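PDB 4XGU: putative pachytene checkpoint protein 2 from Caenorhabditis elegans, which binds and hydrolyses ATP as an AAA+ protein remodeler and probably plays a key role in chromosome recombination during meiosis. Local coordinates for residues I140-L145 with Q321-A326; T183-L188 with T298-S303; A326-L331 with E370-I375. All coordinates share one frame; numbering follows the deposited sequence.

Overall arrangement
Interactions 1 and 2 line the ADP site, while interaction 3 lies behind the adenine in the lid and reaches the nucleotide only through Met-330. Interaction 2 is buried, at the phosphate end in the ATPase sheet, and is polar: a lysine donates both to an asparagine and to the β-phosphate. Interaction 1 is a surface contact on the adenine side, where a carboxylate of loop 140-145 meets a serine hydroxyl (weak bond) and a phenylalanine ring, with a few apolar atoms behind. Interaction 3 is buried again but apolar, two lid helices packing together. Interactions 1 and 3 share Ala-326 and helix 324-340; Tyr-141 OH bonded to Thr-183 O ties interaction 1 to interaction 2.

Interaction 1: residues I140-L145 with Q321-A326; sequences IYDSNL and QPSDFA. With ADP (adenosine-5'-diphosphate), chain H.
At the adenine end of the AAA+ nucleotide pocket, Asp-142 in the loop before helix 145-161 meets Ser-323 and Phe-325, where the chain enters the first helix of the C-terminal lid. The carboxylate of Asp-142 is carried across by a CG set opposite the backbone N (chi1 -172°). Its OD1 comes obliquely to the Phe-325 ring, 3.1 Å from CD2, with the carboxylate and ring planes 36° apart; this is a contact with ring C-H rather than a bond. The other oxygen, OD2, accepts a weak hydrogen bond from OG of Ser-323, the N-cap residue of helix 324-340. Behind the carboxylate, CB of Asp-142 lies 4.4 Å from CB of Ala-326, and CG2 of Ile-140 approaches the carbonyl oxygen of Ala-326.

The same loop reads the base. Ile-140 gives its backbone N-H to ADP N1 at 2.9 Å, nearly straight at 161°, and its O accepts a hydrogen bond from ADP N6 at 2.8 Å. This two-bond pattern uses backbone atoms alone to recognise the Watson-Crick edge of adenine. On the lid side, Ile-140 also packs against Ser-329 and Met-330. The Tyr-141 ring is sandwiched: ADP N6 lies over one face, offset toward the rim and 3.6 Å from CZ, while the opposite face carries CD2 of Leu-145, 3.6 Å above the ring centre.

Interaction 2: residues T183-L188 with T298-S303; sequences TGKTSL and TSNLES. With ADP (adenosine-5'-diphosphate), chain H.
Lys-185 reaches Asn-300 by bending near its end: chi3 (-122°) and chi4 (63°) swing NZ round after a straight start, so that the chain runs past Thr-298 and finishes between the Asn-300 amide and the β-phosphate. NZ donates to Asn-300 OD1 at 2.5 Å, a length short enough to be read with some caution at this resolution. NZ lies in the carbonyl plane, with a C=O...N angle of 154°. The same nitrogen donates to ADP O1B at 3.1 Å and has a weak bond to Thr-298 OG1, so several oxygens fix its place.

The aliphatic part of the lysine is held as well. Thr-298 OG1 sits 3.3 Å from Lys-185 CB, its side chain crossing the lysine at about a right angle, and Lys-185 CE lies 3.4 Å from the backbone O of Ser-299. Asn-300 is itself steadied through ND2, which bonds Glu-253 OE2; its OD1 and ADP O3B are neighbours with no bond between them.

Beside the lysine, the start of helix 185-199 wraps the phosphates. Gly-184 N donates to O1B, Thr-186 grips O2B with both its N (2.7 Å) and its OG1 (2.8 Å), and Ser-187 N takes O1A at 2.8 Å. The N terminus of helix 185-199, pointing at the phosphates, would be expected to favour their negative charge.

Strand 293-299 lies in the sheet between strands 174-178 and 245-251, and Asn-300 follows its end, as a sensor 1 residue does. A P-loop (Walker A) lysine meeting the sensor 1 asparagine beside the β-phosphate is characteristic of the AAA+ ATPase core.

Interaction 3: residues A326-L331 with E370-I375; sequences ARYSML and EILFKI. With ADP (adenosine-5'-diphosphate), chain H.
Leu-372 wedges between Tyr-328 and Leu-331 where two helices of the AAA+ C-terminal lid, 324-340 and 367-378, pack against each other. Their short segments approach to 9.0 Å between axes at 116°, a steep crossing that limits the meeting to a few side chains. Tyr-328, Leu-372 and Leu-331 bury most of the surface.

Leu-372 divides its two methyls. CD2 turns to the Tyr-328 ring, 3.5 Å from CE2 in an oblique approach, with the two side chains at about a right angle; CD1 goes to Leu-331, 3.9 Å from its CB. With CG opposite the backbone N (chi1 180°), the branch point faces the other helix, and its two methyls diverge to the two neighbours. Tyr-328 adds a second foothold: the backbone N of Phe-373 sits at the edge of its ring, near the ring plane and 3.7 Å from CD2, and Phe-373 CB follows at 4.1 Å. One turn on from Tyr-328, Leu-331 CD1 packs against Ile-375 CG2 at 3.9 Å, so residues three apart on each helix face one another.

Met-409 of helix 405-420 touches Leu-372 and Ile-375, while Ile-387 of helix 384-397 touches Leu-331. The Tyr-328 hydroxyl is satisfied by Gln-356 O. From helix 324-340, Met-330 reaches over the adenine, its CE 3.4 Å from ADP N6.

Interaction 1: residues I140-L145 with Q321-A326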
loop_
_atom_site.group_PDB
_atom_site.type_symbol
_atom_site.label_atom_id
_atom_site.label_comp_id
_atom_site.label_asym_id
_atom_site.label_seq_id
_atom_site.Cartn_x
_atom_site.Cartn_y
_atom_site.Cartn_z
ATOM N N ILE B 140 -29.908 -30.788 -13.248
ATOM C CA ILE B 140 -29.372 -31.694 -14.262
ATOM C C ILE B 140 -27.860 -31.592 -14.439
ATOM O O ILE B 140 -27.338 -30.546 -14.824
ATOM C CB ILE B 140 -30.019 -31.443 -15.630
ATOM C CG1 ILE B 140 -31.541 -31.521 -15.524
ATOM C CG2 ILE B 140 -29.493 -32.436 -16.650
ATOM C CD1 ILE B 140 -32.253 -31.274 -16.837
ATOM N N TYR B 141 -27.165 -32.693 -14.173
ATOM C CA TYR B 141 -25.723 -32.754 -14.362
ATOM C C TYR B 141 -25.340 -34.055 -15.054
ATOM O O TYR B 141 -26.088 -35.033 -15.012
ATOM C CB TYR B 141 -24.995 -32.625 -13.022
ATOM C CG TYR B 141 -25.199 -31.288 -12.341
ATOM C CD1 TYR B 141 -24.523 -30.157 -12.775
ATOM C CD2 TYR B 141 -26.066 -31.159 -11.263
ATOM C CE1 TYR B 141 -24.705 -28.935 -12.161
ATOM C CE2 TYR B 141 -26.254 -29.939 -10.640
ATOM C CZ TYR B 141 -25.570 -28.831 -11.093
ATOM O OH TYR B 141 -25.750 -27.613 -10.476
ATOM N N ASP B 142 -24.173 -34.060 -15.687
ATOM C CA ASP B 142 -23.725 -35.204 -16.473
ATOM C C ASP B 142 -22.564 -35.928 -15.793
ATOM O O ASP B 142 -22.048 -36.921 -16.303
ATOM C CB ASP B 142 -23.318 -34.740 -17.877
ATOM C CG ASP B 142 -23.014 -35.894 -18.813
ATOM O OD1 ASP B 142 -23.611 -36.979 -18.638
ATOM O OD2 ASP B 142 -22.175 -35.713 -19.721
ATOM N N SER B 143 -22.168 -35.438 -14.624
ATOM C CA SER B 143 -20.951 -35.919 -13.982
ATOM C C SER B 143 -21.201 -36.734 -12.720
ATOM O O SER B 143 -20.266 -37.002 -11.963
ATOM C CB SER B 143 -20.043 -34.735 -13.644
ATOM O OG SER B 143 -20.717 -33.808 -12.811
ATOM N N ASN B 144 -22.452 -37.126 -12.498
ATOM C CA ASN B 144 -22.845 -37.811 -11.266
ATOM C C ASN B 144 -22.510 -36.968 -10.034
ATOM O O ASN B 144 -22.321 -37.490 -8.936
ATOM C CB ASN B 144 -22.177 -39.187 -11.175
ATOM C CG ASN B 144 -22.992 -40.179 -10.365
ATOM O OD1 ASN B 144 -22.516 -40.728 -9.371
ATOM N ND2 ASN B 144 -24.232 -40.407 -10.785
ATOM N N LEU B 145 -22.454 -35.655 -10.240
ATOM C CA LEU B 145 -22.125 -34.685 -9.201
ATOM C C LEU B 145 -23.115 -34.706 -8.044
ATOM O O LEU B 145 -22.722 -34.596 -6.883
ATOM C CB LEU B 145 -22.073 -33.279 -9.807
ATOM C CG LEU B 145 -22.237 -32.083 -8.865
ATOM C CD1 LEU B 145 -21.011 -31.909 -7.984
ATOM C CD2 LEU B 145 -22.526 -30.811 -9.648
ATOM N N GLN B 321 -20.045 -25.298 -16.298
ATOM C CA GLN B 321 -21.164 -25.055 -17.200
ATOM C C GLN B 321 -21.564 -26.376 -17.850
ATOM O O GLN B 321 -20.702 -27.207 -18.138
ATOM C CB GLN B 321 -20.797 -24.011 -18.261
ATOM C CG GLN B 321 -20.432 -22.632 -17.710
ATOM C CD GLN B 321 -21.644 -21.805 -17.293
ATOM O OE1 GLN B 321 -22.743 -22.331 -17.109
ATOM N NE2 GLN B 321 -21.443 -20.500 -17.144
ATOM N N PRO B 322 -22.870 -26.580 -18.078
ATOM C CA PRO B 322 -23.351 -27.874 -18.574
ATOM C C PRO B 322 -22.714 -28.272 -19.903
ATOM O O PRO B 322 -22.490 -27.417 -20.759
ATOM C CB PRO B 322 -24.858 -27.648 -18.739
ATOM C CG PRO B 322 -25.011 -26.170 -18.880
ATOM C CD PRO B 322 -23.952 -25.582 -18.001
ATOM N N SER B 323 -22.417 -29.557 -20.061
ATOM C CA SER B 323 -21.859 -30.076 -21.305
ATOM C C SER B 323 -22.943 -30.230 -22.367
ATOM O O SER B 323 -24.110 -29.924 -22.119
ATOM C CB SER B 323 -21.166 -31.418 -21.062
ATOM O OG SER B 323 -22.050 -32.343 -20.449
ATOM N N ASP B 324 -22.555 -30.709 -23.547
ATOM C CA ASP B 324 -23.487 -30.856 -24.664
ATOM C C ASP B 324 -24.644 -31.798 -24.335
ATOM O O ASP B 324 -25.786 -31.545 -24.718
ATOM C CB ASP B 324 -22.751 -31.351 -25.911
ATOM C CG ASP B 324 -21.764 -30.334 -26.445
ATOM O OD1 ASP B 324 -21.125 -29.639 -25.627
ATOM O OD2 ASP B 324 -21.630 -30.225 -27.683
ATOM N N PHE B 325 -24.344 -32.881 -23.626
ATOM C CA PHE B 325 -25.374 -33.824 -23.204
ATOM C C PHE B 325 -26.305 -33.196 -22.173
ATOM O O PHE B 325 -27.515 -33.418 -22.200
ATOM C CB PHE B 325 -24.743 -35.095 -22.632
ATOM C CG PHE B 325 -25.713 -35.973 -21.887
ATOM C CD1 PHE B 325 -26.474 -36.910 -22.558
ATOM C CD2 PHE B 325 -25.858 -35.863 -20.511
ATOM C CE1 PHE B 325 -27.363 -37.716 -21.875
ATOM C CE2 PHE B 325 -26.746 -36.667 -19.823
ATOM C CZ PHE B 325 -27.499 -37.595 -20.505
ATOM N N ALA B 326 -25.733 -32.426 -21.255
ATOM C CA ALA B 326 -26.514 -31.788 -20.204
ATOM C C ALA B 326 -27.396 -30.683 -20.779
ATOM O O ALA B 326 -28.538 -30.505 -20.350
ATOM C CB ALA B 326 -25.602 -31.233 -19.126
HETATM P PB ADP H . -25.684 -20.095 -8.877
HETATM O O1B ADP H . -24.694 -20.805 -9.766
HETATM O O2B ADP H . -25.754 -20.653 -7.477
HETATM O O3B ADP H . -25.604 -18.585 -8.937
HETATM P PA ADP H . -28.450 -20.628 -8.652
HETATM O O1A ADP H . -28.320 -21.891 -7.835
HETATM O O2A ADP H . -28.734 -19.309 -7.971
HETATM O O3A ADP H . -27.112 -20.461 -9.540
HETATM O "O5'" ADP H . -29.621 -20.883 -9.725
HETATM C "C5'" ADP H . -29.397 -20.762 -11.127
HETATM C "C4'" ADP H . -30.708 -21.033 -11.854
HETATM O "O4'" ADP H . -30.433 -21.598 -13.138
HETATM C "C3'" ADP H . -31.573 -22.023 -11.094
HETATM O "O3'" ADP H . -32.724 -21.365 -10.557
HETATM C "C2'" ADP H . -31.988 -23.072 -12.106
HETATM O "O2'" ADP H . -33.364 -22.890 -12.454
HETATM C "C1'" ADP H . -31.114 -22.840 -13.328
HETATM N N9 ADP H . -30.087 -23.910 -13.393
HETATM C C8 ADP H . -28.763 -23.721 -13.236
HETATM N N7 ADP H . -28.076 -24.886 -13.347
HETATM C C5 ADP H . -28.974 -25.856 -13.582
HETATM C C6 ADP H . -28.921 -27.318 -13.799
HETATM N N6 ADP H . -27.738 -27.977 -13.786
HETATM N N1 ADP H . -30.087 -27.966 -14.012
HETATM C C2 ADP H . -31.266 -27.313 -14.026
HETATM N N3 ADP H . -31.390 -25.986 -13.835
HETATM C C4 ADP H . -30.299 -25.212 -13.614
#

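Interaction 2: residues T183-L188 with T298-S303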
loop_
_atom_site.group_PDB
_atom_site.type_symbol
_atom_site.label_atom_id
_atom_site.label_comp_id
_atom_site.label_asym_id
_atom_site.label_seq_id
_atom_site.Cartn_x
_atom_site.Cartn_y
_atom_site.Cartn_z
ATOM N N THR B 183 -24.256 -22.128 -13.012
ATOM C CA THR B 183 -24.220 -23.573 -12.805
ATOM C C THR B 183 -25.237 -24.078 -11.780
ATOM O O THR B 183 -25.539 -25.272 -11.731
ATOM C CB THR B 183 -22.825 -24.019 -12.361
ATOM O OG1 THR B 183 -22.543 -23.474 -11.067
ATOM C CG2 THR B 183 -21.783 -23.531 -13.351
ATOM N N GLY B 184 -25.752 -23.176 -10.952
ATOM C CA GLY B 184 -26.779 -23.540 -9.991
ATOM C C GLY B 184 -26.252 -24.157 -8.710
ATOM O O GLY B 184 -26.780 -25.157 -8.227
ATOM N N LYS B 185 -25.208 -23.552 -8.152
ATOM C CA LYS B 185 -24.616 -24.027 -6.908
ATOM C C LYS B 185 -25.554 -23.811 -5.728
ATOM O O LYS B 185 -25.641 -24.646 -4.827
ATOM C CB LYS B 185 -23.289 -23.320 -6.652
ATOM C CG LYS B 185 -22.362 -23.310 -7.849
ATOM C CD LYS B 185 -21.078 -22.570 -7.540
ATOM C CE LYS B 185 -20.872 -21.421 -8.504
ATOM N NZ LYS B 185 -21.943 -20.392 -8.395
ATOM N N THR B 186 -26.245 -22.677 -5.733
ATOM C CA THR B 186 -27.195 -22.354 -4.679
ATOM C C THR B 186 -28.313 -23.386 -4.640
ATOM O O THR B 186 -28.670 -23.882 -3.572
ATOM C CB THR B 186 -27.804 -20.954 -4.873
ATOM O OG1 THR B 186 -26.755 -19.979 -4.948
ATOM C CG2 THR B 186 -28.728 -20.611 -3.715
ATOM N N SER B 187 -28.847 -23.718 -5.813
ATOM C CA SER B 187 -29.922 -24.702 -5.923
ATOM C C SER B 187 -29.498 -26.053 -5.358
ATOM O O SER B 187 -30.294 -26.743 -4.722
ATOM C CB SER B 187 -30.363 -24.855 -7.380
ATOM O OG SER B 187 -31.002 -23.679 -7.847
ATOM N N LEU B 188 -28.242 -26.423 -5.593
ATOM C CA LEU B 188 -27.684 -27.641 -5.017
ATOM C C LEU B 188 -27.740 -27.598 -3.494
ATOM O O LEU B 188 -28.157 -28.560 -2.852
ATOM C CB LEU B 188 -26.239 -27.847 -5.475
ATOM C CG LEU B 188 -26.013 -28.411 -6.877
ATOM C CD1 LEU B 188 -24.525 -28.530 -7.162
ATOM C CD2 LEU B 188 -26.692 -29.762 -7.021
ATOM N N THR B 298 -20.973 -21.039 -1.402
ATOM C CA THR B 298 -20.875 -21.051 -2.854
ATOM C C THR B 298 -20.061 -19.852 -3.331
ATOM O O THR B 298 -20.220 -18.746 -2.821
ATOM C CB THR B 298 -22.268 -21.045 -3.524
ATOM O OG1 THR B 298 -22.127 -20.799 -4.929
ATOM C CG2 THR B 298 -23.151 -19.969 -2.923
ATOM N N SER B 299 -19.178 -20.078 -4.297
ATOM C CA SER B 299 -18.356 -19.003 -4.845
ATOM C C SER B 299 -18.542 -18.887 -6.357
ATOM O O SER B 299 -18.198 -19.800 -7.105
ATOM C CB SER B 299 -16.882 -19.233 -4.509
ATOM O OG SER B 299 -16.081 -18.156 -4.960
ATOM N N ASN B 300 -19.090 -17.760 -6.800
ATOM C CA ASN B 300 -19.388 -17.561 -8.215
ATOM C C ASN B 300 -18.134 -17.323 -9.049
ATOM O O ASN B 300 -18.164 -17.431 -10.275
ATOM C CB ASN B 300 -20.363 -16.396 -8.394
ATOM C CG ASN B 300 -21.777 -16.746 -7.969
ATOM O OD1 ASN B 300 -22.192 -17.904 -8.046
ATOM N ND2 ASN B 300 -22.527 -15.746 -7.523
ATOM N N LEU B 301 -17.034 -16.992 -8.382
ATOM C CA LEU B 301 -15.762 -16.792 -9.065
ATOM C C LEU B 301 -14.980 -18.098 -9.125
ATOM O O LEU B 301 -15.004 -18.887 -8.182
ATOM C CB LEU B 301 -14.933 -15.710 -8.364
ATOM C CG LEU B 301 -13.519 -15.445 -8.892
ATOM C CD1 LEU B 301 -13.565 -14.800 -10.272
ATOM C CD2 LEU B 301 -12.727 -14.588 -7.910
ATOM N N GLU B 302 -14.286 -18.321 -10.236
ATOM C CA GLU B 302 -13.466 -19.515 -10.392
ATOM C C GLU B 302 -11.982 -19.151 -10.447
ATOM O O GLU B 302 -11.613 -18.096 -10.969
ATOM C CB GLU B 302 -13.880 -20.280 -11.652
ATOM C CG GLU B 302 -13.440 -21.733 -11.680
ATOM C CD GLU B 302 -13.957 -22.468 -12.903
ATOM O OE1 GLU B 302 -14.122 -23.705 -12.833
ATOM O OE2 GLU B 302 -14.199 -21.807 -13.935
ATOM N N SER B 303 -11.153 -20.020 -9.870
ATOM C CA SER B 303 -9.689 -19.958 -9.962
ATOM C C SER B 303 -9.012 -18.828 -9.174
ATOM O O SER B 303 -7.841 -18.532 -9.407
ATOM C CB SER B 303 -9.255 -19.862 -11.428
ATOM O OG SER B 303 -7.867 -19.604 -11.528
HETATM P PB ADP H . -25.684 -20.095 -8.877
HETATM O O1B ADP H . -24.694 -20.805 -9.766
HETATM O O2B ADP H . -25.754 -20.653 -7.477
HETATM O O3B ADP H . -25.604 -18.585 -8.937
HETATM P PA ADP H . -28.450 -20.628 -8.652
HETATM O O1A ADP H . -28.320 -21.891 -7.835
HETATM O O2A ADP H . -28.734 -19.309 -7.971
HETATM O O3A ADP H . -27.112 -20.461 -9.540
HETATM O "O5'" ADP H . -29.621 -20.883 -9.725
HETATM C "C5'" ADP H . -29.397 -20.762 -11.127
HETATM C "C4'" ADP H . -30.708 -21.033 -11.854
HETATM O "O4'" ADP H . -30.433 -21.598 -13.138
HETATM C "C3'" ADP H . -31.573 -22.023 -11.094
HETATM O "O3'" ADP H . -32.724 -21.365 -10.557
HETATM C "C2'" ADP H . -31.988 -23.072 -12.106
HETATM O "O2'" ADP H . -33.364 -22.890 -12.454
HETATM C "C1'" ADP H . -31.114 -22.840 -13.328
HETATM N N9 ADP H . -30.087 -23.910 -13.393
HETATM C C8 ADP H . -28.763 -23.721 -13.236
HETATM N N7 ADP H . -28.076 -24.886 -13.347
HETATM C C5 ADP H . -28.974 -25.856 -13.582
HETATM C C6 ADP H . -28.921 -27.318 -13.799
HETATM N N6 ADP H . -27.738 -27.977 -13.786
HETATM N N1 ADP H . -30.087 -27.966 -14.012
HETATM C C2 ADP H . -31.266 -27.313 -14.026
HETATM N N3 ADP H . -31.390 -25.986 -13.835
HETATM C C4 ADP H . -30.299 -25.212 -13.614
#

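Interaction 3: residues A326-L331 with E370-I375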
loop_
_atom_site.group_PDB
_atom_site.type_symbol
_atom_site.label_atom_id
_atom_site.label_comp_id
_atom_site.label_asym_id
_atom_site.label_seq_id
_atom_site.Cartn_x
_atom_site.Cartn_y
_atom_site.Cartn_z
ATOM N N ALA B 326 -25.733 -32.426 -21.255
ATOM C CA ALA B 326 -26.514 -31.788 -20.204
ATOM C C ALA B 326 -27.396 -30.683 -20.779
ATOM O O ALA B 326 -28.538 -30.505 -20.350
ATOM C CB ALA B 326 -25.602 -31.233 -19.126
ATOM N N ARG B 327 -26.862 -29.947 -21.750
ATOM C CA ARG B 327 -27.620 -28.887 -22.407
ATOM C C ARG B 327 -28.878 -29.444 -23.060
ATOM O O ARG B 327 -29.957 -28.867 -22.931
ATOM C CB ARG B 327 -26.764 -28.169 -23.450
ATOM C CG ARG B 327 -25.867 -27.080 -22.889
ATOM C CD ARG B 327 -24.955 -26.518 -23.970
ATOM N NE ARG B 327 -23.791 -27.368 -24.216
ATOM C CZ ARG B 327 -22.553 -27.061 -23.841
ATOM N NH1 ARG B 327 -22.315 -25.916 -23.214
ATOM N NH2 ARG B 327 -21.551 -27.893 -24.098
ATOM N N TYR B 328 -28.732 -30.569 -23.755
ATOM C CA TYR B 328 -29.867 -31.233 -24.387
ATOM C C TYR B 328 -30.922 -31.594 -23.348
ATOM O O TYR B 328 -32.117 -31.387 -23.562
ATOM C CB TYR B 328 -29.414 -32.493 -25.139
ATOM C CG TYR B 328 -30.557 -33.370 -25.610
ATOM C CD1 TYR B 328 -31.106 -34.338 -24.776
ATOM C CD2 TYR B 328 -31.084 -33.233 -26.889
ATOM C CE1 TYR B 328 -32.153 -35.131 -25.195
ATOM C CE2 TYR B 328 -32.129 -34.031 -27.319
ATOM C CZ TYR B 328 -32.660 -34.976 -26.467
ATOM O OH TYR B 328 -33.700 -35.769 -26.888
ATOM N N SER B 329 -30.463 -32.146 -22.230
ATOM C CA SER B 329 -31.346 -32.593 -21.162
ATOM C C SER B 329 -32.208 -31.453 -20.635
ATOM O O SER B 329 -33.389 -31.638 -20.346
ATOM C CB SER B 329 -30.530 -33.201 -20.021
ATOM O OG SER B 329 -29.657 -34.209 -20.500
ATOM N N MET B 330 -31.612 -30.272 -20.518
ATOM C CA MET B 330 -32.340 -29.096 -20.063
ATOM C C MET B 330 -33.358 -28.646 -21.102
ATOM O O MET B 330 -34.504 -28.338 -20.770
ATOM C CB MET B 330 -31.375 -27.955 -19.754
ATOM C CG MET B 330 -30.350 -28.285 -18.690
ATOM S SD MET B 330 -29.213 -26.917 -18.433
ATOM C CE MET B 330 -28.148 -27.595 -17.165
ATOM N N LEU B 331 -32.932 -28.609 -22.360
ATOM C CA LEU B 331 -33.802 -28.202 -23.454
ATOM C C LEU B 331 -34.983 -29.151 -23.598
ATOM O O LEU B 331 -36.111 -28.716 -23.825
ATOM C CB LEU B 331 -33.020 -28.133 -24.765
ATOM C CG LEU B 331 -31.913 -27.080 -24.828
ATOM C CD1 LEU B 331 -31.276 -27.062 -26.207
ATOM C CD2 LEU B 331 -32.463 -25.712 -24.474
ATOM N N GLU B 370 -32.195 -35.714 -32.586
ATOM C CA GLU B 370 -30.938 -35.287 -33.193
ATOM C C GLU B 370 -30.929 -33.786 -33.489
ATOM O O GLU B 370 -29.930 -33.108 -33.247
ATOM C CB GLU B 370 -30.671 -36.078 -34.478
ATOM C CG GLU B 370 -29.349 -35.746 -35.158
ATOM C CD GLU B 370 -28.143 -36.207 -34.359
ATOM O OE1 GLU B 370 -28.289 -37.134 -33.535
ATOM O OE2 GLU B 370 -27.046 -35.639 -34.554
ATOM N N ILE B 371 -32.040 -33.275 -34.015
ATOM C CA ILE B 371 -32.153 -31.851 -34.322
ATOM C C ILE B 371 -32.020 -31.021 -33.049
ATOM O O ILE B 371 -31.348 -29.988 -33.038
ATOM C CB ILE B 371 -33.491 -31.516 -35.016
ATOM C CG1 ILE B 371 -33.553 -32.153 -36.403
ATOM C CG2 ILE B 371 -33.655 -30.016 -35.164
ATOM C CD1 ILE B 371 -34.916 -32.063 -37.048
ATOM N N LEU B 372 -32.654 -31.485 -31.977
ATOM C CA LEU B 372 -32.576 -30.810 -30.686
ATOM C C LEU B 372 -31.158 -30.862 -30.129
ATOM O O LEU B 372 -30.687 -29.902 -29.519
ATOM C CB LEU B 372 -33.557 -31.433 -29.692
ATOM C CG LEU B 372 -33.580 -30.827 -28.287
ATOM C CD1 LEU B 372 -33.850 -29.333 -28.355
ATOM C CD2 LEU B 372 -34.619 -31.520 -27.422
ATOM N N PHE B 373 -30.481 -31.986 -30.345
ATOM C CA PHE B 373 -29.090 -32.128 -29.931
ATOM C C PHE B 373 -28.203 -31.150 -30.691
ATOM O O PHE B 373 -27.232 -30.620 -30.146
ATOM C CB PHE B 373 -28.601 -33.560 -30.153
ATOM C CG PHE B 373 -27.215 -33.813 -29.629
ATOM C CD1 PHE B 373 -26.105 -33.629 -30.438
ATOM C CD2 PHE B 373 -27.023 -34.231 -28.324
ATOM C CE1 PHE B 373 -24.832 -33.859 -29.953
ATOM C CE2 PHE B 373 -25.754 -34.466 -27.835
ATOM C CZ PHE B 373 -24.657 -34.279 -28.649
ATOM N N LYS B 374 -28.543 -30.925 -31.957
ATOM C CA LYS B 374 -27.808 -29.996 -32.806
ATOM C C LYS B 374 -27.938 -28.579 -32.257
ATOM O O LYS B 374 -27.004 -27.783 -32.337
ATOM C CB LYS B 374 -28.318 -30.072 -34.248
ATOM C CG LYS B 374 -27.325 -29.608 -35.307
ATOM C CD LYS B 374 -27.531 -28.149 -35.683
ATOM C CE LYS B 374 -26.644 -27.760 -36.854
ATOM N NZ LYS B 374 -25.198 -27.901 -36.523
ATOM N N ILE B 375 -29.105 -28.277 -31.693
ATOM C CA ILE B 375 -29.336 -26.993 -31.044
ATOM C C ILE B 375 -28.437 -26.861 -29.822
ATOM O O ILE B 375 -27.852 -25.805 -29.577
ATOM C CB ILE B 375 -30.810 -26.824 -30.625
ATOM C CG1 ILE B 375 -31.717 -26.829 -31.857
ATOM C CG2 ILE B 375 -31.004 -25.538 -29.835
ATOM C CD1 ILE B 375 -33.179 -26.629 -31.533
HETATM P PB ADP H . -25.684 -20.095 -8.877
HETATM O O1B ADP H . -24.694 -20.805 -9.766
HETATM O O2B ADP H . -25.754 -20.653 -7.477
HETATM O O3B ADP H . -25.604 -18.585 -8.937
HETATM P PA ADP H . -28.450 -20.628 -8.652
HETATM O O1A ADP H . -28.320 -21.891 -7.835
HETATM O O2A ADP H . -28.734 -19.309 -7.971
HETATM O O3A ADP H . -27.112 -20.461 -9.540
HETATM O "O5'" ADP H . -29.621 -20.883 -9.725
HETATM C "C5'" ADP H . -29.397 -20.762 -11.127
HETATM C "C4'" ADP H . -30.708 -21.033 -11.854
HETATM O "O4'" ADP H . -30.433 -21.598 -13.138
HETATM C "C3'" ADP H . -31.573 -22.023 -11.094
HETATM O "O3'" ADP H . -32.724 -21.365 -10.557
HETATM C "C2'" ADP H . -31.988 -23.072 -12.106
HETATM O "O2'" ADP H . -33.364 -22.890 -12.454
HETATM C "C1'" ADP H . -31.114 -22.840 -13.328
HETATM N N9 ADP H . -30.087 -23.910 -13.393
HETATM C C8 ADP H . -28.763 -23.721 -13.236
HETATM N N7 ADP H . -28.076 -24.886 -13.347
HETATM C C5 ADP H . -28.974 -25.856 -13.582
HETATM C C6 ADP H . -28.921 -27.318 -13.799
HETATM N N6 ADP H . -27.738 -27.977 -13.786
HETATM N N1 ADP H . -30.087 -27.966 -14.012
HETATM C C2 ADP H . -31.266 -27.313 -14.026
HETATM N N3 ADP H . -31.390 -25.986 -13.835
HETATM C C4 ADP H . -30.299 -25.212 -13.614
#